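Local coordinates for hypothetical protein TM1553 (Thermotoga maritima, PDB 1VRM) that probably transfers FMN from FAD onto a residue of a target flavoprotein, as characterised flavin transferases of the ApbE family do, at residues A[290-293]-A[294-298]; A[313-316]-A[317-321]; A[97-100]-A[101-104]; A[272-275]-A[276-280]. All blocks are in the same frame, centred on the assembly; numbering follows the deposited sequence.

Interaction 1: A[290-293]-A[294-298]; sequences WRKV and VLDFP
The aromatic ring of F297 carries V293 on one of its faces: the methyl CG1 sits 3.9 Å from the ring centroid, 21° off the normal, a CH-pi contact. W290 is used differently by its partner one turn on, for V294 brings CG2 to the rim of the indole, in plane with it, 4.0 Å from CE3. One face of that indole takes the aliphatic CG of R291, whose guanidinium centre then comes over CZ2, its plane tilted some 30° from the indole, so a long arginine shields an aromatic that is only partly buried. Each valine turns one methyl to its aromatic; in V293 it is CG1, anti to the backbone N (chi1 174°), that reaches the ring. Beneath the side chains run four i to i+4 backbone bonds, from V294 N to W290 O through to F297 N to V293 O (2.9 Å), as expected of the last turns of an alpha-helix. On the outer side K292 and D296 hold opposite charges too far apart for a salt bridge, NZ to OD2 4.1 Å. A water joins them instead, accepting from K292 NZ and donating to D296 OD1 at 2.8 Å, although K292 has a second conformer and this link may be partial. With an alanine here in place of D296, the water would probably lose its acceptor and the ammonium the nearby negative charge. Helix 272-296 thus ends against strand 303-308, with W290 on L308, V294 on I306 and V293 on L304, while M285 touches both V293 and F297.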
loop_
_atom_site.group_PDB
_atom_site.type_symbol
_atom_site.label_atom_id
_atom_site.label_comp_id
_atom_site.label_asym_id
_atom_site.label_seq_id
_atom_site.Cartn_x
_atom_site.Cartn_y
_atom_site.Cartn_z
ATOM N N TRP A 290 -18.553 3.349 8.730
ATOM C CA TRP A 290 -17.444 2.814 9.495
ATOM C C TRP A 290 -17.853 1.550 10.272
ATOM O O TRP A 290 -17.059 0.632 10.439
ATOM C CB TRP A 290 -16.794 3.836 10.426
ATOM C CG TRP A 290 -17.567 4.289 11.627
ATOM C CD1 TRP A 290 -18.234 5.459 11.744
ATOM C CD2 TRP A 290 -17.735 3.606 12.883
ATOM N NE1 TRP A 290 -18.786 5.574 12.971
ATOM C CE2 TRP A 290 -18.517 4.458 13.707
ATOM C CE3 TRP A 290 -17.321 2.381 13.399
ATOM C CZ2 TRP A 290 -18.865 4.122 14.992
ATOM C CZ3 TRP A 290 -17.664 2.063 14.683
ATOM C CH2 TRP A 290 -18.430 2.932 15.465
ATOM N N ARG A 291 -19.096 1.489 10.764
ATOM C CA ARG A 291 -19.496 0.314 11.542
ATOM C C ARG A 291 -19.476 -0.946 10.687
ATOM O O ARG A 291 -19.086 -2.011 11.174
ATOM C CB ARG A 291 -20.923 0.518 12.123
ATOM C CG ARG A 291 -21.008 1.545 13.195
ATOM C CD ARG A 291 -22.435 1.795 13.631
ATOM N NE ARG A 291 -22.494 2.788 14.701
ATOM C CZ ARG A 291 -22.368 4.107 14.508
ATOM N NH1 ARG A 291 -22.202 4.633 13.295
ATOM N NH2 ARG A 291 -22.436 4.920 15.543
ATOM N N LYS A 292 -19.908 -0.839 9.435
ATOM C CA LYS A 292 -19.915 -1.952 8.539
ATOM C C LYS A 292 -18.519 -2.363 8.148
ATOM O O LYS A 292 -18.239 -3.552 7.972
ATOM C CB LYS A 292 -20.798 -1.663 7.336
ATOM C CG LYS A 292 -21.190 -2.870 6.584
ATOM C CD LYS A 292 -22.336 -2.566 5.631
ATOM C CE LYS A 292 -22.713 -3.793 4.849
ATOM N NZ LYS A 292 -23.496 -4.714 5.712
ATOM N N VAL A 293 -17.638 -1.389 7.982
ATOM C CA VAL A 293 -16.206 -1.668 7.722
ATOM C C VAL A 293 -15.597 -2.441 8.895
ATOM O O VAL A 293 -14.938 -3.470 8.722
ATOM C CB VAL A 293 -15.427 -0.364 7.397
ATOM C CG1 VAL A 293 -13.933 -0.627 7.266
ATOM C CG2 VAL A 293 -16.007 0.229 6.133
ATOM N N VAL A 294 -15.816 -1.977 10.123
ATOM C CA VAL A 294 -15.258 -2.641 11.284
ATOM C C VAL A 294 -15.786 -4.066 11.409
ATOM O O VAL A 294 -15.059 -4.998 11.784
ATOM C CB VAL A 294 -15.526 -1.830 12.558
ATOM C CG1 VAL A 294 -15.147 -2.624 13.807
ATOM C CG2 VAL A 294 -14.771 -0.513 12.510
ATOM N N LEU A 295 -17.063 -4.241 11.056
ATOM C CA LEU A 295 -17.675 -5.580 11.069
ATOM C C LEU A 295 -17.116 -6.504 9.963
ATOM O O LEU A 295 -16.759 -7.636 10.228
ATOM C CB LEU A 295 -19.153 -5.441 10.910
ATOM C CG LEU A 295 -19.963 -6.727 10.882
ATOM C CD1 LEU A 295 -19.815 -7.435 12.208
ATOM C CD2 LEU A 295 -21.421 -6.429 10.563
ATOM N N ASP A 296 -17.084 -6.015 8.737
ATOM C CA ASP A 296 -16.833 -6.857 7.569
ATOM C C ASP A 296 -15.346 -7.112 7.300
ATOM O O ASP A 296 -14.995 -8.214 6.822
ATOM C CB ASP A 296 -17.431 -6.213 6.344
ATOM C CG ASP A 296 -18.944 -6.247 6.332
ATOM O OD1 ASP A 296 -19.544 -6.978 7.173
ATOM O OD2 ASP A 296 -19.535 -5.589 5.435
ATOM N N PHE A 297 -14.473 -6.133 7.591
ATOM C CA PHE A 297 -13.063 -6.279 7.231
ATOM C C PHE A 297 -12.356 -7.458 7.854
ATOM O O PHE A 297 -11.579 -8.125 7.164
ATOM C CB PHE A 297 -12.280 -4.968 7.392
ATOM C CG PHE A 297 -12.307 -4.126 6.154
ATOM C CD1 PHE A 297 -13.486 -3.849 5.507
ATOM C CD2 PHE A 297 -11.129 -3.680 5.576
ATOM C CE1 PHE A 297 -13.510 -3.078 4.338
ATOM C CE2 PHE A 297 -11.147 -2.900 4.450
ATOM C CZ PHE A 297 -12.324 -2.615 3.821
ATOM N N PRO A 298 -12.598 -7.743 9.138
ATOM C CA PRO A 298 -11.951 -8.899 9.773
ATOM C C PRO A 298 -12.297 -10.184 9.087
ATOM O O PRO A 298 -11.460 -11.092 9.055
ATOM C CB PRO A 298 -12.471 -8.869 11.194
ATOM C CG PRO A 298 -12.789 -7.378 11.431
ATOM C CD PRO A 298 -13.306 -6.895 10.122
HETATM O O HOH W 1 -22.346 -6.934 7.271
#

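Interaction 2: A[313-316]-A[317-321]; sequences IERS and ETFKL
At S316 the chain leaves an extended strand and enters a short, weakly bonded helical turn, the carbonyl O of S316 receiving two weak bonds, from F319 N at 3.1 Å and K320 N at 3.4 Å. The serine's own hydroxyl bends back over this turn: with chi1 63°, OG stands between its backbone N and carbonyl carbon and meets T318 OG1 at 2.9 Å. The threonine hydroxyl is also bonded to H303 ND1, so small hydroxyl residues suit this corner, where the buried S316 oxygen finds a partner in T318. On the outer side R315 and K320 cross at about a right angle, and K320 CE lies over one face of the guanidinium, 3.6 Å from NH2. Both chains are cationic, yet each has its own carboxylate. K320, extended beyond CG, reaches E317 OE2 with NZ at 2.8 Å on the syn side, 34° out of the carboxylate plane, while R315 NE forms a salt bridge with E323; this probably eases the like charges. A water donates to both R315 O, at 2.7 Å, and E317 OE2, tying the strand end to the turn. F319 turns inward, its ring packing on L305 and on I223 of strand 219-225. Strand 313-315 edges the sheet beside strand 303-308, with E314 against W290 and S316 against V294 and P298 at the end of helix 272-296.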
loop_
_atom_site.group_PDB
_atom_site.type_symbol
_atom_site.label_atom_id
_atom_site.label_comp_id
_atom_site.label_asym_id
_atom_site.label_seq_id
_atom_site.Cartn_x
_atom_site.Cartn_y
_atom_site.Cartn_z
ATOM N N ILE A 313 -11.525 6.654 17.882
ATOM C CA ILE A 313 -10.887 5.402 17.489
ATOM C C ILE A 313 -11.907 4.266 17.565
ATOM O O ILE A 313 -12.538 4.061 18.608
ATOM C CB ILE A 313 -9.704 5.075 18.420
ATOM C CG1 ILE A 313 -8.638 6.148 18.263
ATOM C CG2 ILE A 313 -9.120 3.693 18.145
ATOM C CD1 ILE A 313 -7.609 6.158 19.342
ATOM N N GLU A 314 -12.067 3.540 16.471
ATOM C CA GLU A 314 -12.930 2.378 16.412
ATOM C C GLU A 314 -12.096 1.188 15.966
ATOM O O GLU A 314 -11.385 1.267 14.989
ATOM C CB GLU A 314 -14.040 2.613 15.445
ATOM C CG GLU A 314 -14.887 3.820 15.800
ATOM C CD GLU A 314 -15.636 3.696 17.120
ATOM O OE1 GLU A 314 -15.729 2.585 17.698
ATOM O OE2 GLU A 314 -16.176 4.737 17.533
ATOM N N ARG A 315 -12.200 0.085 16.673
ATOM C CA ARG A 315 -11.463 -1.066 16.217
ATOM C C ARG A 315 -12.244 -2.340 16.379
ATOM O O ARG A 315 -13.201 -2.425 17.155
ATOM C CB ARG A 315 -10.135 -1.124 16.884
ATOM C CG ARG A 315 -10.208 -1.405 18.294
ATOM C CD ARG A 315 -9.330 -0.387 19.064
ATOM N NE ARG A 315 -8.897 -0.924 20.337
ATOM C CZ ARG A 315 -9.515 -0.762 21.516
ATOM N NH1 ARG A 315 -8.992 -1.321 22.604
ATOM N NH2 ARG A 315 -10.656 -0.111 21.636
ATOM N N SER A 316 -11.886 -3.320 15.574
ATOM C CA SER A 316 -12.525 -4.625 15.685
ATOM C C SER A 316 -12.103 -5.349 16.925
ATOM O O SER A 316 -11.059 -5.132 17.454
ATOM C CB SER A 316 -12.278 -5.493 14.475
ATOM O OG SER A 316 -10.895 -5.779 14.326
ATOM N N GLU A 317 -12.957 -6.267 17.396
ATOM C CA GLU A 317 -12.568 -7.087 18.527
ATOM C C GLU A 317 -11.306 -7.916 18.206
ATOM O O GLU A 317 -10.480 -8.191 19.068
ATOM C CB GLU A 317 -13.732 -8.001 18.922
ATOM C CG GLU A 317 -14.912 -7.250 19.475
ATOM C CD GLU A 317 -14.589 -6.476 20.747
ATOM O OE1 GLU A 317 -13.800 -6.975 21.596
ATOM O OE2 GLU A 317 -15.115 -5.354 20.876
ATOM N N THR A 318 -11.158 -8.316 16.953
ATOM C CA THR A 318 -9.979 -9.071 16.539
ATOM C C THR A 318 -8.709 -8.208 16.701
ATOM O O THR A 318 -7.660 -8.705 17.059
ATOM C CB THR A 318 -10.093 -9.621 15.077
ATOM O OG1 THR A 318 -10.472 -8.604 14.136
ATOM C CG2 THR A 318 -11.083 -10.792 15.054
ATOM N N PHE A 319 -8.791 -6.915 16.383
ATOM C CA PHE A 319 -7.652 -6.023 16.535
ATOM C C PHE A 319 -7.180 -6.015 18.000
ATOM O O PHE A 319 -5.971 -6.080 18.271
ATOM C CB PHE A 319 -8.016 -4.579 16.051
ATOM C CG PHE A 319 -6.828 -3.677 15.943
ATOM C CD1 PHE A 319 -6.358 -2.975 17.029
ATOM C CD2 PHE A 319 -6.116 -3.582 14.733
ATOM C CE1 PHE A 319 -5.198 -2.155 16.896
ATOM C CE2 PHE A 319 -4.991 -2.747 14.642
ATOM C CZ PHE A 319 -4.562 -2.050 15.714
ATOM N N LYS A 320 -8.145 -5.982 18.927
ATOM C CA LYS A 320 -7.870 -5.918 20.356
ATOM C C LYS A 320 -7.041 -7.101 20.806
ATOM O O LYS A 320 -6.267 -6.994 21.753
ATOM C CB LYS A 320 -9.180 -5.823 21.169
ATOM C CG LYS A 320 -10.069 -4.624 20.731
ATOM C CD LYS A 320 -11.277 -4.406 21.653
ATOM C CE LYS A 320 -12.211 -3.345 21.146
ATOM N NZ LYS A 320 -13.481 -3.348 21.974
ATOM N N LEU A 321 -7.154 -8.242 20.117
ATOM C CA LEU A 321 -6.368 -9.406 20.484
ATOM C C LEU A 321 -4.855 -9.155 20.423
ATOM O O LEU A 321 -4.085 -9.851 21.060
ATOM C CB LEU A 321 -6.707 -10.607 19.601
ATOM C CG LEU A 321 -8.140 -11.110 19.689
ATOM C CD1 LEU A 321 -8.433 -12.241 18.662
ATOM C CD2 LEU A 321 -8.455 -11.543 21.120
HETATM O O HOH W 2 -15.336 -3.680 18.165
#

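Interaction 3: A[97-100]-A[101-104]; sequences ELTD and GAFD
Two hydrogen bonds join T99 to A102 and F103. In the first, A102 N approaches T99 O at 3.0 Å from above the carbonyl plane, 59° out of it, and closes a type I' beta turn. In the second, F103 N gives its proton to T99 OG1 at 3.2 Å; the hydroxyl passes its own to F95 O, so one threonine oxygen links helix to loop. OG1 reaches both because chi1 of 63° sets it between the backbone N and the carbonyl carbon. A valine in its place would probably leave F103 N without this acceptor and the turn less firmly tied to the helix. Backbone shape accounts for the middle residues: D100, at positive phi, is the C' residue of a Schellman motif, with D100 N bonded to E97 O at 3.3 Å, and at G101 a beta carbon would run into D100 O. Apolar contact is slight, T99 CB and A102 CB lying 4.1 Å apart, which the short alanine side chain allows. The turn ends helix 83-98 against helix 272-296, where T99 packs on L278 and A281, A102 on M285, and F103 on A281 and back on A92 and F95.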
loop_
_atom_site.group_PDB
_atom_site.type_symbol
_atom_site.label_atom_id
_atom_site.label_comp_id
_atom_site.label_asym_id
_atom_site.label_seq_id
_atom_site.Cartn_x
_atom_site.Cartn_y
_atom_site.Cartn_z
ATOM N N GLU A 97 -11.791 -6.080 -7.234
ATOM C CA GLU A 97 -13.035 -6.836 -7.290
ATOM C C GLU A 97 -13.553 -7.164 -5.881
ATOM O O GLU A 97 -14.744 -7.022 -5.590
ATOM C CB GLU A 97 -12.831 -8.080 -8.133
ATOM C CG GLU A 97 -14.120 -8.817 -8.326
ATOM C CD GLU A 97 -14.031 -9.783 -9.474
ATOM O OE1 GLU A 97 -14.035 -9.307 -10.636
ATOM O OE2 GLU A 97 -13.953 -11.009 -9.211
ATOM N N LEU A 98 -12.659 -7.562 -4.993
ATOM C CA LEU A 98 -13.042 -7.933 -3.649
ATOM C C LEU A 98 -13.669 -6.764 -2.907
ATOM O O LEU A 98 -14.555 -6.944 -2.056
ATOM C CB LEU A 98 -11.798 -8.395 -2.883
ATOM C CG LEU A 98 -11.962 -8.794 -1.437
ATOM C CD1 LEU A 98 -12.851 -10.044 -1.368
ATOM C CD2 LEU A 98 -10.582 -9.031 -0.837
ATOM N N THR A 99 -13.178 -5.549 -3.183
ATOM C CA THR A 99 -13.639 -4.354 -2.471
ATOM C C THR A 99 -14.632 -3.468 -3.272
ATOM O O THR A 99 -14.846 -2.296 -2.927
ATOM C CB THR A 99 -12.410 -3.536 -1.967
ATOM O OG1 THR A 99 -11.660 -3.099 -3.112
ATOM C CG2 THR A 99 -11.542 -4.366 -1.109
ATOM N N ASP A 100 -15.187 -4.003 -4.368
ATOM C CA ASP A 100 -16.068 -3.286 -5.251
ATOM C C ASP A 100 -15.497 -1.971 -5.680
ATOM O O ASP A 100 -16.188 -0.950 -5.734
ATOM C CB ASP A 100 -17.429 -3.088 -4.585
ATOM C CG ASP A 100 -18.074 -4.427 -4.163
ATOM O OD1 ASP A 100 -17.979 -5.415 -4.917
ATOM O OD2 ASP A 100 -18.668 -4.492 -3.064
ATOM N N GLY A 101 -14.205 -1.983 -5.982
ATOM C CA GLY A 101 -13.524 -0.800 -6.485
ATOM C C GLY A 101 -13.107 0.231 -5.474
ATOM O O GLY A 101 -12.620 1.292 -5.865
ATOM N N ALA A 102 -13.311 -0.035 -4.188
ATOM C CA ALA A 102 -12.816 0.904 -3.157
ATOM C C ALA A 102 -11.284 1.030 -3.182
ATOM O O ALA A 102 -10.729 2.148 -3.117
ATOM C CB ALA A 102 -13.306 0.503 -1.786
ATOM N N PHE A 103 -10.603 -0.105 -3.281
ATOM C CA PHE A 103 -9.219 -0.142 -3.782
ATOM C C PHE A 103 -9.343 -0.321 -5.290
ATOM O O PHE A 103 -10.045 -1.232 -5.744
ATOM C CB PHE A 103 -8.431 -1.306 -3.167
ATOM C CG PHE A 103 -7.089 -1.505 -3.795
ATOM C CD1 PHE A 103 -5.984 -0.796 -3.361
ATOM C CD2 PHE A 103 -6.938 -2.376 -4.851
ATOM C CE1 PHE A 103 -4.743 -1.012 -3.960
ATOM C CE2 PHE A 103 -5.676 -2.580 -5.469
ATOM C CZ PHE A 103 -4.614 -1.871 -5.044
ATOM N N ASP A 104 -8.690 0.534 -6.067
ATOM C CA ASP A 104 -8.697 0.365 -7.502
ATOM C C ASP A 104 -7.376 0.857 -8.066
ATOM O O ASP A 104 -7.093 2.039 -7.939
ATOM C CB ASP A 104 -9.848 1.143 -8.081
ATOM C CG ASP A 104 -10.124 0.795 -9.543
ATOM O OD1 ASP A 104 -9.141 0.509 -10.230
ATOM O OD2 ASP A 104 -11.314 0.776 -10.009
#

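Interaction 4: A[272-275]-A[276-280]; sequences ATTA and DALST
L278 lies alongside T274, one helical turn earlier, and its branch can be followed outward. CB rests 3.3 Å from T274 O and CG 3.4 Å from the same oxygen, which also accepts L278 N. CD1 then meets the methyl CG2 of T274 at 3.7 Å. The threonine can offer that methyl because CG2 is anti to its backbone N, while OG1 turns back to D271 OD1. The remaining branch of L278 heads toward T99, and F95 packs against both side chains. Leucine therefore suits this buried side, as A272 and A275 suit the side facing the sheet, where A275 touches A231, I267 and A269 and lets the helix lie close. Further along, S279 OG donates to D276 O at 2.9 Å, whereas S279 N reaches A275 O by a bent bond of 132°. D276, swung out with CG anti to its backbone N (chi1 -165°), accepts from G168 N through OD2. D276 OD1 and T280 OG1 bond to a bound molecule of unknown identity, so this turn of helix 272-296 probably lines a pocket, consistent with the flavin nucleotide site expected of an ApbE protein.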
loop_
_atom_site.group_PDB
_atom_site.type_symbol
_atom_site.label_atom_id
_atom_site.label_comp_id
_atom_site.label_asym_id
_atom_site.label_seq_id
_atom_site.Cartn_x
_atom_site.Cartn_y
_atom_site.Cartn_z
ATOM N N ALA A 272 1.672 -8.528 4.000
ATOM C CA ALA A 272 1.662 -7.100 3.844
ATOM C C ALA A 272 0.911 -6.636 2.582
ATOM O O ALA A 272 0.388 -5.526 2.574
ATOM C CB ALA A 272 3.070 -6.576 3.822
ATOM N N THR A 273 0.902 -7.452 1.530
ATOM C CA THR A 273 0.164 -7.128 0.346
ATOM C C THR A 273 -1.335 -6.914 0.717
ATOM O O THR A 273 -1.951 -5.912 0.332
ATOM C CB THR A 273 0.301 -8.216 -0.713
ATOM O OG1 THR A 273 1.685 -8.386 -1.041
ATOM C CG2 THR A 273 -0.491 -7.829 -1.945
ATOM N N THR A 274 -1.892 -7.863 1.452
ATOM C CA THR A 274 -3.277 -7.777 1.909
ATOM C C THR A 274 -3.484 -6.540 2.817
ATOM O O THR A 274 -4.447 -5.785 2.642
ATOM C CB THR A 274 -3.653 -9.040 2.667
ATOM O OG1 THR A 274 -3.541 -10.133 1.763
ATOM C CG2 THR A 274 -5.081 -8.979 3.251
ATOM N N ALA A 275 -2.589 -6.335 3.778
ATOM C CA ALA A 275 -2.744 -5.257 4.721
ATOM C C ALA A 275 -2.690 -3.923 3.984
ATOM O O ALA A 275 -3.444 -3.006 4.300
ATOM C CB ALA A 275 -1.653 -5.314 5.806
ATOM N N ASP A 276 -1.778 -3.800 3.007
ATOM C CA ASP A 276 -1.605 -2.548 2.249
ATOM C C ASP A 276 -2.863 -2.267 1.387
ATOM O O ASP A 276 -3.440 -1.187 1.474
ATOM C CB ASP A 276 -0.331 -2.650 1.378
ATOM C CG ASP A 276 0.145 -1.339 0.836
ATOM O OD1 ASP A 276 -0.334 -0.298 1.286
ATOM O OD2 ASP A 276 1.047 -1.397 -0.070
ATOM N N ALA A 277 -3.301 -3.247 0.567
ATOM C CA ALA A 277 -4.461 -3.032 -0.308
ATOM C C ALA A 277 -5.715 -2.729 0.506
ATOM O O ALA A 277 -6.506 -1.853 0.170
ATOM C CB ALA A 277 -4.732 -4.190 -1.212
ATOM N N LEU A 278 -5.923 -3.498 1.581
ATOM C CA LEU A 278 -7.128 -3.341 2.352
ATOM C C LEU A 278 -7.103 -2.117 3.258
ATOM O O LEU A 278 -8.152 -1.565 3.564
ATOM C CB LEU A 278 -7.472 -4.617 3.108
ATOM C CG LEU A 278 -7.798 -5.813 2.217
ATOM C CD1 LEU A 278 -8.244 -7.005 3.052
ATOM C CD2 LEU A 278 -8.858 -5.512 1.191
ATOM N N SER A 279 -5.931 -1.588 3.567
ATOM C CA SER A 279 -5.902 -0.367 4.383
ATOM C C SER A 279 -6.398 0.797 3.495
ATOM O O SER A 279 -7.110 1.653 3.965
ATOM C CB SER A 279 -4.544 -0.082 4.994
ATOM O OG SER A 279 -3.588 0.253 4.009
ATOM N N THR A 280 -6.031 0.770 2.202
ATOM C CA THR A 280 -6.511 1.762 1.260
ATOM C C THR A 280 -8.020 1.640 1.104
ATOM O O THR A 280 -8.751 2.610 1.190
ATOM C CB THR A 280 -5.776 1.566 -0.098
ATOM O OG1 THR A 280 -4.356 1.771 0.110
ATOM C CG2 THR A 280 -6.290 2.515 -1.162
#

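Overall arrangement
Along the chain the order is interaction 3, 4, 1, then 2. Interactions 4 and 1 occupy the start and end of helix 272-296, their centres 15 Å apart, and F297 CE2 comes within 3.4 Å of L278 O. This helix connects strands 262-269 and 303-308, neighbours in the antiparallel sheet. Interaction 3, at the end of helix 83-98, packs beside interaction 4, centres 12 Å apart; both contact the unidentified bound molecule, so helix 272-296 and the loop after helix 83-98 together border the presumed pocket. Interaction 2 begins on the edge strand 313-315, runs into the turn after it and touches interaction 1, but its centre lies 23 Å from that of interaction 3, remote from the pocket.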